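Local coordinates for protein CdiI toxin (Salmonella enterica subsp. enterica serovar Rubislaw str. ATCC 10717, PDB 4ZQU) that acts as the immunity protein of a contact-dependent growth inhibition system, neutralising its cognate CdiA toxin, at residues K13-D22 and W97-Y107; P43-V54 and P161-R169. One frame throughout, in Å; residues are numbered along the deposited sequence.

Overall arrangement
Contacts 1 and 2 lie about 18 Å apart, centre to centre. In contact 1 the hairpin formed by strands 8-14 and 19-26 meets helix 87-105; in contact 2 two helices, 47-59 and 161-172, cross. Strand 19-26 is common ground: C20 and D22 point toward helix 87-105, whereas I19 and V21, on the other side of the strand, touch R169 and M53 of contact 2. Contact 1 is mainly buried and built from aromatic rings with polar ends, while contact 2 is partly buried, with a glycine crossing at its heart and charged groups at its rim. P43 packs directly against the turn at T16-F18, joining the two.

Contact 1 (K13-D22 and W97-Y107); sequences KMNTDFICVD and WVKKLMVHYGY
The ring of F18 lies over one face of the Y105 ring in an offset stack, with centroids 4.4 Å apart and planes inclined by only 24°. F18 CD2 stands above the Y105 ring toward its rim, 3.4 Å from Y105 CZ, while F18 CB is 3.2 Å from Y105 OH, so the phenol end slides under the root of the phenylalanine. The F18 torsion that sets CG between backbone N and carbonyl carbon (chi1 66°) turns the ring out from the hairpin to the helix. On its far end F18 CZ meets L101 CD1, the leucine crossing at about a right angle.

Beyond the stack, Y107 reaches back from the turn after the helix. Its OH donates a weak hydrogen bond to D17 OD2 at 2.5 Å. N15 organises this corner through OD1: the D17 N bond closes an Asx turn, and the F18 N bond completes an Asx motif, which ties the N15 side chain to the backbone of the turn, while ND2 makes a weak bond to L113 O of helix 110-115.

At the other end of the contact, W97 turns its NE1 edge to D22. NE1 donates to D22 OD1 at 2.9 Å, approaching from above the carboxylate plane with an N-H...O angle of 149°; D22 OD2 is held by Q38, so both carboxylate oxygens are engaged. C20 SG makes an oblique sulfur-aromatic contact with the indole. K13 CG, also oblique to the ring, touches W97 CH2 at 3.9 Å, while the lysine NZ goes on to S119 and a cation-pi contact with W142. The whole is a helix-on-sheet contact in this CDI immunity protein, helix 87-105 lying along strand 19-26 of an antiparallel hairpin of the central sheet and running the opposite way.

Contact 2 (P43-V54 and P161-R169); sequences PDVSDLDLGEMV and PTEIGAGLR
G51 and G165, their CA atoms 3.8 Å apart, bring the backbones of helices 47-59 and 161-172 into direct contact, the short-segment axes 6.6 Å apart and crossing at 91°. G51 CA points a hydrogen almost straight at P161 O (3.2 Å), and G165 CA makes a more bent CA-H...O contact with D47 O (3.3 Å). D47 enters as a knob into a hole formed by T162, G165, A166 and R169, its OD2 3.3 Å from A166 CB. This is a glycine-mediated, nearly perpendicular helix crossing, and the pair packs against the central antiparallel sheet, where L168 touches I131 and I122. Toward that sheet the packing is apolar: V54 CG2 meets L168 CD2 at 3.7 Å, and the L50 side chain crosses that of L168 at about a right angle, CD1 against the same methyl.

The outer margin is looser. L48 and E52, both exposed, pass obliquely over T162 and P161, E52 CG 3.7 Å from P161 CB. R169, bent at chi2 (-127°), swings its guanidinium to the loop before helix 47-59, where NH1 and NH2 make weak hydrogen bonds to P43 O, while D47 OD1 stays 4.0 Å from R169 NE in a long, out-of-plane salt bridge.

Contact 1 (K13-D22 and W97-Y107)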
loop_
_atom_site.group_PDB
_atom_site.type_symbol
_atom_site.label_atom_id
_atom_site.label_comp_id
_atom_site.label_asym_id
_atom_site.label_seq_id
_atom_site.Cartn_x
_atom_site.Cartn_y
_atom_site.Cartn_z
ATOM N N LYS B 13 -13.798 -6.096 2.085
ATOM C CA LYS B 13 -13.562 -6.423 3.488
ATOM C C LYS B 13 -14.705 -7.287 4.014
ATOM O O LYS B 13 -15.875 -6.950 3.833
ATOM C CB LYS B 13 -13.428 -5.151 4.323
ATOM C CG LYS B 13 -12.243 -4.275 3.945
ATOM C CD LYS B 13 -10.930 -4.891 4.396
ATOM C CE LYS B 13 -9.748 -3.997 4.046
ATOM N NZ LYS B 13 -9.559 -3.862 2.575
ATOM N N MET B 14 -14.369 -8.398 4.663
ATOM C CA MET B 14 -15.392 -9.323 5.147
ATOM C C MET B 14 -15.108 -9.876 6.538
ATOM O O MET B 14 -14.085 -10.521 6.766
ATOM C CB MET B 14 -15.557 -10.499 4.180
ATOM C CG MET B 14 -16.595 -11.518 4.641
ATOM S SD MET B 14 -16.611 -13.055 3.697
ATOM C CE MET B 14 -14.971 -13.691 4.036
ATOM N N ASN B 15 -16.027 -9.628 7.466
ATOM C CA ASN B 15 -16.035 -10.353 8.726
ATOM C C ASN B 15 -17.285 -11.224 8.842
ATOM O O ASN B 15 -17.917 -11.547 7.835
ATOM C CB ASN B 15 -15.906 -9.390 9.916
ATOM C CG ASN B 15 -17.024 -8.365 9.984
ATOM O OD1 ASN B 15 -18.163 -8.628 9.598
ATOM N ND2 ASN B 15 -16.699 -7.183 10.495
ATOM N N THR B 16 -17.633 -11.608 10.063
ATOM C CA THR B 16 -18.774 -12.488 10.281
ATOM C C THR B 16 -20.082 -11.803 9.892
ATOM O O THR B 16 -20.998 -12.435 9.363
ATOM C CB THR B 16 -18.854 -12.947 11.753
ATOM O OG1 THR B 16 -17.651 -13.642 12.104
ATOM C CG2 THR B 16 -20.043 -13.873 11.971
ATOM N N ASP B 17 -20.146 -10.499 10.129
ATOM C CA ASP B 17 -21.404 -9.767 10.052
ATOM C C ASP B 17 -21.734 -9.206 8.670
ATOM O O ASP B 17 -22.903 -8.973 8.365
ATOM C CB ASP B 17 -21.393 -8.628 11.071
ATOM C CG ASP B 17 -20.991 -9.094 12.457
ATOM O OD1 ASP B 17 -21.790 -9.803 13.103
ATOM O OD2 ASP B 17 -19.872 -8.758 12.897
ATOM N N PHE B 18 -20.721 -8.984 7.835
ATOM C CA PHE B 18 -20.969 -8.378 6.529
ATOM C C PHE B 18 -19.882 -8.613 5.486
ATOM O O PHE B 18 -18.788 -9.088 5.790
ATOM C CB PHE B 18 -21.183 -6.866 6.689
ATOM C CG PHE B 18 -19.959 -6.113 7.155
ATOM C CD1 PHE B 18 -19.024 -5.635 6.246
ATOM C CD2 PHE B 18 -19.750 -5.874 8.505
ATOM C CE1 PHE B 18 -17.906 -4.943 6.676
ATOM C CE2 PHE B 18 -18.633 -5.180 8.939
ATOM C CZ PHE B 18 -17.711 -4.716 8.023
ATOM N N ILE B 19 -20.217 -8.266 4.247
ATOM C CA ILE B 19 -19.259 -8.176 3.154
ATOM C C ILE B 19 -19.288 -6.755 2.597
ATOM O O ILE B 19 -20.355 -6.239 2.259
ATOM C CB ILE B 19 -19.567 -9.175 2.031
ATOM C CG1 ILE B 19 -19.489 -10.608 2.556
ATOM C CG2 ILE B 19 -18.610 -8.978 0.866
ATOM C CD1 ILE B 19 -19.719 -11.649 1.488
ATOM N N CYS B 20 -18.121 -6.124 2.504
ATOM C CA CYS B 20 -18.049 -4.717 2.125
ATOM C C CYS B 20 -17.200 -4.490 0.880
ATOM O O CYS B 20 -15.998 -4.747 0.886
ATOM C CB CYS B 20 -17.491 -3.890 3.284
ATOM S SG CYS B 20 -17.492 -2.107 3.000
ATOM N N VAL B 21 -17.828 -3.987 -0.180
ATOM C CA VAL B 21 -17.121 -3.686 -1.421
ATOM C C VAL B 21 -17.046 -2.180 -1.662
ATOM O O VAL B 21 -18.072 -1.508 -1.769
ATOM C CB VAL B 21 -17.792 -4.357 -2.634
ATOM C CG1 VAL B 21 -17.016 -4.048 -3.903
ATOM C CG2 VAL B 21 -17.901 -5.859 -2.421
ATOM N N ASP B 22 -15.823 -1.661 -1.744
ATOM C CA ASP B 22 -15.590 -0.238 -1.982
ATOM C C ASP B 22 -14.850 0.005 -3.288
ATOM O O ASP B 22 -14.038 -0.813 -3.710
ATOM C CB ASP B 22 -14.786 0.384 -0.838
ATOM C CG ASP B 22 -15.586 0.527 0.430
ATOM O OD1 ASP B 22 -15.440 -0.340 1.316
ATOM O OD2 ASP B 22 -16.351 1.507 0.545
ATOM N N TRP B 97 -14.566 6.019 7.172
ATOM C CA TRP B 97 -14.945 4.718 6.646
ATOM C C TRP B 97 -15.066 3.715 7.785
ATOM O O TRP B 97 -16.017 2.934 7.840
ATOM C CB TRP B 97 -13.920 4.240 5.617
ATOM C CG TRP B 97 -14.215 2.890 5.057
ATOM C CD1 TRP B 97 -14.973 2.607 3.960
ATOM C CD2 TRP B 97 -13.750 1.633 5.561
ATOM N NE1 TRP B 97 -15.012 1.249 3.750
ATOM C CE2 TRP B 97 -14.270 0.629 4.719
ATOM C CE3 TRP B 97 -12.946 1.257 6.642
ATOM C CZ2 TRP B 97 -14.010 -0.727 4.926
ATOM C CZ3 TRP B 97 -12.691 -0.090 6.846
ATOM C CH2 TRP B 97 -13.221 -1.065 5.992
ATOM N N VAL B 98 -14.099 3.756 8.697
ATOM C CA VAL B 98 -14.083 2.874 9.856
ATOM C C VAL B 98 -15.230 3.197 10.806
ATOM O O VAL B 98 -15.933 2.297 11.267
ATOM C CB VAL B 98 -12.751 2.975 10.628
ATOM C CG1 VAL B 98 -12.832 2.208 11.940
ATOM C CG2 VAL B 98 -11.599 2.465 9.778
ATOM N N LYS B 99 -15.414 4.484 11.086
ATOM C CA LYS B 99 -16.428 4.929 12.036
ATOM C C LYS B 99 -17.835 4.544 11.590
ATOM O O LYS B 99 -18.641 4.089 12.399
ATOM C CB LYS B 99 -16.341 6.444 12.243
ATOM C CG LYS B 99 -17.315 6.985 13.281
ATOM C CD LYS B 99 -17.336 8.508 13.299
ATOM C CE LYS B 99 -15.971 9.075 13.647
ATOM N NZ LYS B 99 -15.935 10.559 13.531
ATOM N N LYS B 100 -18.122 4.718 10.302
ATOM C CA LYS B 100 -19.441 4.394 9.761
ATOM C C LYS B 100 -19.796 2.918 9.932
ATOM O O LYS B 100 -20.964 2.570 10.086
ATOM C CB LYS B 100 -19.524 4.771 8.279
ATOM C CG LYS B 100 -19.774 6.245 8.026
ATOM C CD LYS B 100 -20.183 6.496 6.582
ATOM C CE LYS B 100 -20.519 7.962 6.348
ATOM N NZ LYS B 100 -19.352 8.850 6.615
ATOM N N LEU B 101 -18.786 2.054 9.904
ATOM C CA LEU B 101 -19.007 0.619 10.031
ATOM C C LEU B 101 -19.237 0.212 11.486
ATOM O O LEU B 101 -20.061 -0.659 11.772
ATOM C CB LEU B 101 -17.823 -0.155 9.448
ATOM C CG LEU B 101 -17.595 -0.036 7.938
ATOM C CD1 LEU B 101 -16.389 -0.860 7.529
ATOM C CD2 LEU B 101 -18.826 -0.466 7.150
ATOM N N MET B 102 -18.508 0.840 12.403
ATOM C CA MET B 102 -18.674 0.556 13.824
ATOM C C MET B 102 -20.036 1.026 14.312
ATOM O O MET B 102 -20.675 0.359 15.119
ATOM C CB MET B 102 -17.568 1.217 14.647
ATOM C CG MET B 102 -16.233 0.497 14.587
ATOM S SD MET B 102 -15.033 1.186 15.742
ATOM C CE MET B 102 -14.882 2.857 15.118
ATOM N N VAL B 103 -20.475 2.177 13.816
ATOM C CA VAL B 103 -21.761 2.738 14.208
ATOM C C VAL B 103 -22.912 1.937 13.605
ATOM O O VAL B 103 -23.911 1.663 14.271
ATOM C CB VAL B 103 -21.882 4.214 13.784
ATOM C CG1 VAL B 103 -23.274 4.746 14.085
ATOM C CG2 VAL B 103 -20.829 5.053 14.492
ATOM N N HIS B 104 -22.756 1.557 12.342
ATOM C CA HIS B 104 -23.777 0.795 11.632
ATOM C C HIS B 104 -23.989 -0.577 12.267
ATOM O O HIS B 104 -25.123 -1.037 12.404
ATOM C CB HIS B 104 -23.392 0.641 10.159
ATOM C CG HIS B 104 -24.440 -0.028 9.323
ATOM N ND1 HIS B 104 -24.165 -0.566 8.081
ATOM C CD2 HIS B 104 -25.755 -0.240 9.542
ATOM C CE1 HIS B 104 -25.268 -1.084 7.578
ATOM N NE2 HIS B 104 -26.251 -0.902 8.441
ATOM N N TYR B 105 -22.895 -1.221 12.663
ATOM C CA TYR B 105 -22.962 -2.577 13.194
ATOM C C TYR B 105 -22.781 -2.630 14.712
ATOM O O TYR B 105 -22.695 -3.713 15.292
ATOM C CB TYR B 105 -21.919 -3.459 12.511
ATOM C CG TYR B 105 -22.164 -3.642 11.031
ATOM C CD1 TYR B 105 -22.969 -4.671 10.563
ATOM C CD2 TYR B 105 -21.594 -2.784 10.101
ATOM C CE1 TYR B 105 -23.200 -4.842 9.210
ATOM C CE2 TYR B 105 -21.817 -2.947 8.747
ATOM C CZ TYR B 105 -22.622 -3.976 8.307
ATOM O OH TYR B 105 -22.849 -4.142 6.958
ATOM N N GLY B 106 -22.729 -1.461 15.343
ATOM C CA GLY B 106 -22.663 -1.364 16.792
ATOM C C GLY B 106 -21.491 -2.096 17.421
ATOM O O GLY B 106 -21.668 -2.849 18.379
ATOM N N TYR B 107 -20.293 -1.875 16.889
ATOM C CA TYR B 107 -19.107 -2.554 17.398
ATOM C C TYR B 107 -18.606 -1.946 18.706
ATOM O O TYR B 107 -18.190 -2.676 19.608
ATOM C CB TYR B 107 -17.989 -2.538 16.353
ATOM C CG TYR B 107 -18.120 -3.638 15.328
ATOM C CD1 TYR B 107 -17.821 -4.953 15.655
ATOM C CD2 TYR B 107 -18.549 -3.365 14.038
ATOM C CE1 TYR B 107 -17.943 -5.967 14.726
ATOM C CE2 TYR B 107 -18.672 -4.372 13.101
ATOM C CZ TYR B 107 -18.369 -5.669 13.449
ATOM O OH TYR B 107 -18.491 -6.672 12.518
#

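Contact 2 (P43-V54 and P161-R169)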
loop_
_atom_site.group_PDB
_atom_site.type_symbol
_atom_site.label_atom_id
_atom_site.label_comp_id
_atom_site.label_asym_id
_atom_site.label_seq_id
_atom_site.Cartn_x
_atom_site.Cartn_y
_atom_site.Cartn_z
ATOM N N PRO B 43 -23.150 -11.748 4.499
ATOM C CA PRO B 43 -22.182 -12.730 3.996
ATOM C C PRO B 43 -22.777 -13.867 3.156
ATOM O O PRO B 43 -22.022 -14.740 2.731
ATOM C CB PRO B 43 -21.561 -13.288 5.279
ATOM C CG PRO B 43 -21.699 -12.183 6.264
ATOM C CD PRO B 43 -23.021 -11.550 5.954
ATOM N N ASP B 44 -24.085 -13.858 2.914
ATOM C CA ASP B 44 -24.717 -14.903 2.114
ATOM C C ASP B 44 -25.333 -14.352 0.827
ATOM O O ASP B 44 -26.266 -14.934 0.280
ATOM C CB ASP B 44 -25.784 -15.633 2.937
ATOM C CG ASP B 44 -26.916 -14.721 3.370
ATOM O OD1 ASP B 44 -26.630 -13.620 3.887
ATOM O OD2 ASP B 44 -28.092 -15.111 3.207
ATOM N N VAL B 45 -24.801 -13.230 0.350
ATOM C CA VAL B 45 -25.247 -12.621 -0.904
ATOM C C VAL B 45 -24.969 -13.567 -2.078
ATOM O O VAL B 45 -23.942 -14.248 -2.098
ATOM C CB VAL B 45 -24.543 -11.260 -1.143
ATOM C CG1 VAL B 45 -23.048 -11.374 -0.869
ATOM C CG2 VAL B 45 -24.813 -10.722 -2.544
ATOM N N SER B 46 -25.886 -13.627 -3.041
ATOM C CA SER B 46 -25.699 -14.455 -4.234
ATOM C C SER B 46 -24.488 -14.002 -5.048
ATOM O O SER B 46 -24.127 -12.826 -5.030
ATOM C CB SER B 46 -26.954 -14.425 -5.112
ATOM O OG SER B 46 -27.092 -13.175 -5.767
ATOM N N ASP B 47 -23.869 -14.937 -5.762
ATOM C CA ASP B 47 -22.702 -14.627 -6.586
ATOM C C ASP B 47 -23.046 -13.654 -7.706
ATOM O O ASP B 47 -22.178 -12.945 -8.210
ATOM C CB ASP B 47 -22.096 -15.907 -7.174
ATOM C CG ASP B 47 -21.383 -16.750 -6.130
ATOM O OD1 ASP B 47 -21.208 -16.269 -4.991
ATOM O OD2 ASP B 47 -20.986 -17.892 -6.448
ATOM N N LEU B 48 -24.315 -13.628 -8.095
ATOM C CA LEU B 48 -24.783 -12.696 -9.114
ATOM C C LEU B 48 -24.751 -11.276 -8.567
ATOM O O LEU B 48 -24.123 -10.392 -9.152
ATOM C CB LEU B 48 -26.198 -13.063 -9.577
ATOM C CG LEU B 48 -26.754 -12.432 -10.861
ATOM C CD1 LEU B 48 -27.889 -13.283 -11.406
ATOM C CD2 LEU B 48 -27.232 -11.003 -10.653
ATOM N N ASP B 49 -25.439 -11.065 -7.447
ATOM C CA ASP B 49 -25.526 -9.747 -6.825
ATOM C C ASP B 49 -24.166 -9.262 -6.354
ATOM O O ASP B 49 -23.771 -8.129 -6.630
ATOM C CB ASP B 49 -26.503 -9.772 -5.649
ATOM C CG ASP B 49 -27.936 -9.972 -6.088
ATOM O OD1 ASP B 49 -28.246 -9.668 -7.260
ATOM O OD2 ASP B 49 -28.751 -10.431 -5.261
ATOM N N LEU B 50 -23.458 -10.128 -5.637
ATOM C CA LEU B 50 -22.111 -9.829 -5.169
ATOM C C LEU B 50 -21.197 -9.440 -6.327
ATOM O O LEU B 50 -20.353 -8.558 -6.195
ATOM C CB LEU B 50 -21.528 -11.031 -4.427
ATOM C CG LEU B 50 -20.060 -10.917 -4.013
ATOM C CD1 LEU B 50 -19.878 -9.771 -3.027
ATOM C CD2 LEU B 50 -19.556 -12.232 -3.434
ATOM N N GLY B 51 -21.383 -10.103 -7.463
ATOM C CA GLY B 51 -20.585 -9.834 -8.644
ATOM C C GLY B 51 -20.963 -8.534 -9.321
ATOM O O GLY B 51 -20.116 -7.859 -9.903
ATOM N N GLU B 52 -22.243 -8.184 -9.257
ATOM C CA GLU B 52 -22.697 -6.911 -9.798
ATOM C C GLU B 52 -22.292 -5.779 -8.863
ATOM O O GLU B 52 -22.115 -4.640 -9.293
ATOM C CB GLU B 52 -24.212 -6.919 -10.016
ATOM C CG GLU B 52 -24.661 -7.799 -11.171
ATOM C CD GLU B 52 -26.132 -7.638 -11.487
ATOM O OE1 GLU B 52 -26.840 -6.966 -10.708
ATOM O OE2 GLU B 52 -26.581 -8.181 -12.518
ATOM N N MET B 53 -22.147 -6.105 -7.582
ATOM C CA MET B 53 -21.619 -5.164 -6.598
ATOM C C MET B 53 -20.173 -4.827 -6.920
ATOM O O MET B 53 -19.755 -3.675 -6.832
ATOM C CB MET B 53 -21.712 -5.740 -5.181
ATOM C CG MET B 53 -23.102 -5.708 -4.570
ATOM S SD MET B 53 -23.245 -6.754 -3.105
ATOM C CE MET B 53 -21.784 -6.288 -2.176
ATOM N N VAL B 54 -19.408 -5.846 -7.291
ATOM C CA VAL B 54 -18.013 -5.656 -7.646
ATOM C C VAL B 54 -17.893 -4.872 -8.951
ATOM O O VAL B 54 -17.064 -3.972 -9.065
ATOM C CB VAL B 54 -17.275 -7.005 -7.773
ATOM C CG1 VAL B 54 -15.853 -6.796 -8.263
ATOM C CG2 VAL B 54 -17.272 -7.733 -6.437
ATOM N N PRO B 161 -21.210 -11.600 -14.174
ATOM C CA PRO B 161 -21.309 -11.164 -12.776
ATOM C C PRO B 161 -21.316 -12.325 -11.781
ATOM O O PRO B 161 -20.724 -12.216 -10.708
ATOM C CB PRO B 161 -22.643 -10.418 -12.747
ATOM C CG PRO B 161 -22.769 -9.858 -14.118
ATOM C CD PRO B 161 -22.175 -10.895 -15.036
ATOM N N THR B 162 -21.980 -13.418 -12.143
ATOM C CA THR B 162 -22.030 -14.600 -11.294
ATOM C C THR B 162 -20.647 -15.230 -11.172
ATOM O O THR B 162 -20.238 -15.645 -10.088
ATOM C CB THR B 162 -23.029 -15.641 -11.835
ATOM O OG1 THR B 162 -24.319 -15.034 -11.983
ATOM C CG2 THR B 162 -23.138 -16.827 -10.887
ATOM N N GLU B 163 -19.930 -15.291 -12.292
ATOM C CA GLU B 163 -18.567 -15.813 -12.312
ATOM C C GLU B 163 -17.627 -14.939 -11.488
ATOM O O GLU B 163 -16.693 -15.435 -10.856
ATOM C CB GLU B 163 -18.056 -15.923 -13.752
ATOM C CG GLU B 163 -18.752 -17.000 -14.572
ATOM C CD GLU B 163 -18.380 -16.961 -16.041
ATOM O OE1 GLU B 163 -17.656 -16.035 -16.453
ATOM O OE2 GLU B 163 -18.818 -17.858 -16.788
ATOM N N ILE B 164 -17.884 -13.635 -11.493
ATOM C CA ILE B 164 -17.062 -12.689 -10.748
ATOM C C ILE B 164 -17.304 -12.812 -9.243
ATOM O O ILE B 164 -16.356 -12.884 -8.458
ATOM C CB ILE B 164 -17.328 -11.245 -11.207
ATOM C CG1 ILE B 164 -16.832 -11.055 -12.643
ATOM C CG2 ILE B 164 -16.647 -10.254 -10.281
ATOM C CD1 ILE B 164 -17.066 -9.670 -13.205
ATOM N N GLY B 165 -18.573 -12.846 -8.846
ATOM C CA GLY B 165 -18.926 -13.044 -7.451
ATOM C C GLY B 165 -18.402 -14.368 -6.930
ATOM O O GLY B 165 -17.949 -14.463 -5.789
ATOM N N ALA B 166 -18.458 -15.394 -7.777
ATOM C CA ALA B 166 -17.969 -16.722 -7.421
ATOM C C ALA B 166 -16.454 -16.726 -7.237
ATOM O O ALA B 166 -15.933 -17.358 -6.317
ATOM C CB ALA B 166 -18.372 -17.734 -8.481
ATOM N N GLY B 167 -15.754 -16.019 -8.118
ATOM C CA GLY B 167 -14.311 -15.914 -8.029
ATOM C C GLY B 167 -13.874 -15.180 -6.778
ATOM O O GLY B 167 -12.834 -15.486 -6.193
ATOM N N LEU B 168 -14.679 -14.208 -6.364
ATOM C CA LEU B 168 -14.387 -13.429 -5.169
ATOM C C LEU B 168 -14.424 -14.306 -3.924
ATOM O O LEU B 168 -13.564 -14.195 -3.052
ATOM C CB LEU B 168 -15.375 -12.268 -5.031
ATOM C CG LEU B 168 -15.191 -11.340 -3.829
ATOM C CD1 LEU B 168 -13.753 -10.861 -3.728
ATOM C CD2 LEU B 168 -16.138 -10.159 -3.937
ATOM N N ARG B 169 -15.418 -15.184 -3.851
ATOM C CA ARG B 169 -15.542 -16.087 -2.714
ATOM C C ARG B 169 -14.402 -17.096 -2.691
ATOM O O ARG B 169 -13.965 -17.528 -1.625
ATOM C CB ARG B 169 -16.891 -16.801 -2.746
ATOM C CG ARG B 169 -18.062 -15.847 -2.636
ATOM C CD ARG B 169 -18.993 -16.259 -1.518
ATOM N NE ARG B 169 -20.071 -15.297 -1.322
ATOM C CZ ARG B 169 -20.921 -15.332 -0.301
ATOM N NH1 ARG B 169 -20.814 -16.285 0.615
ATOM N NH2 ARG B 169 -21.874 -14.416 -0.193
#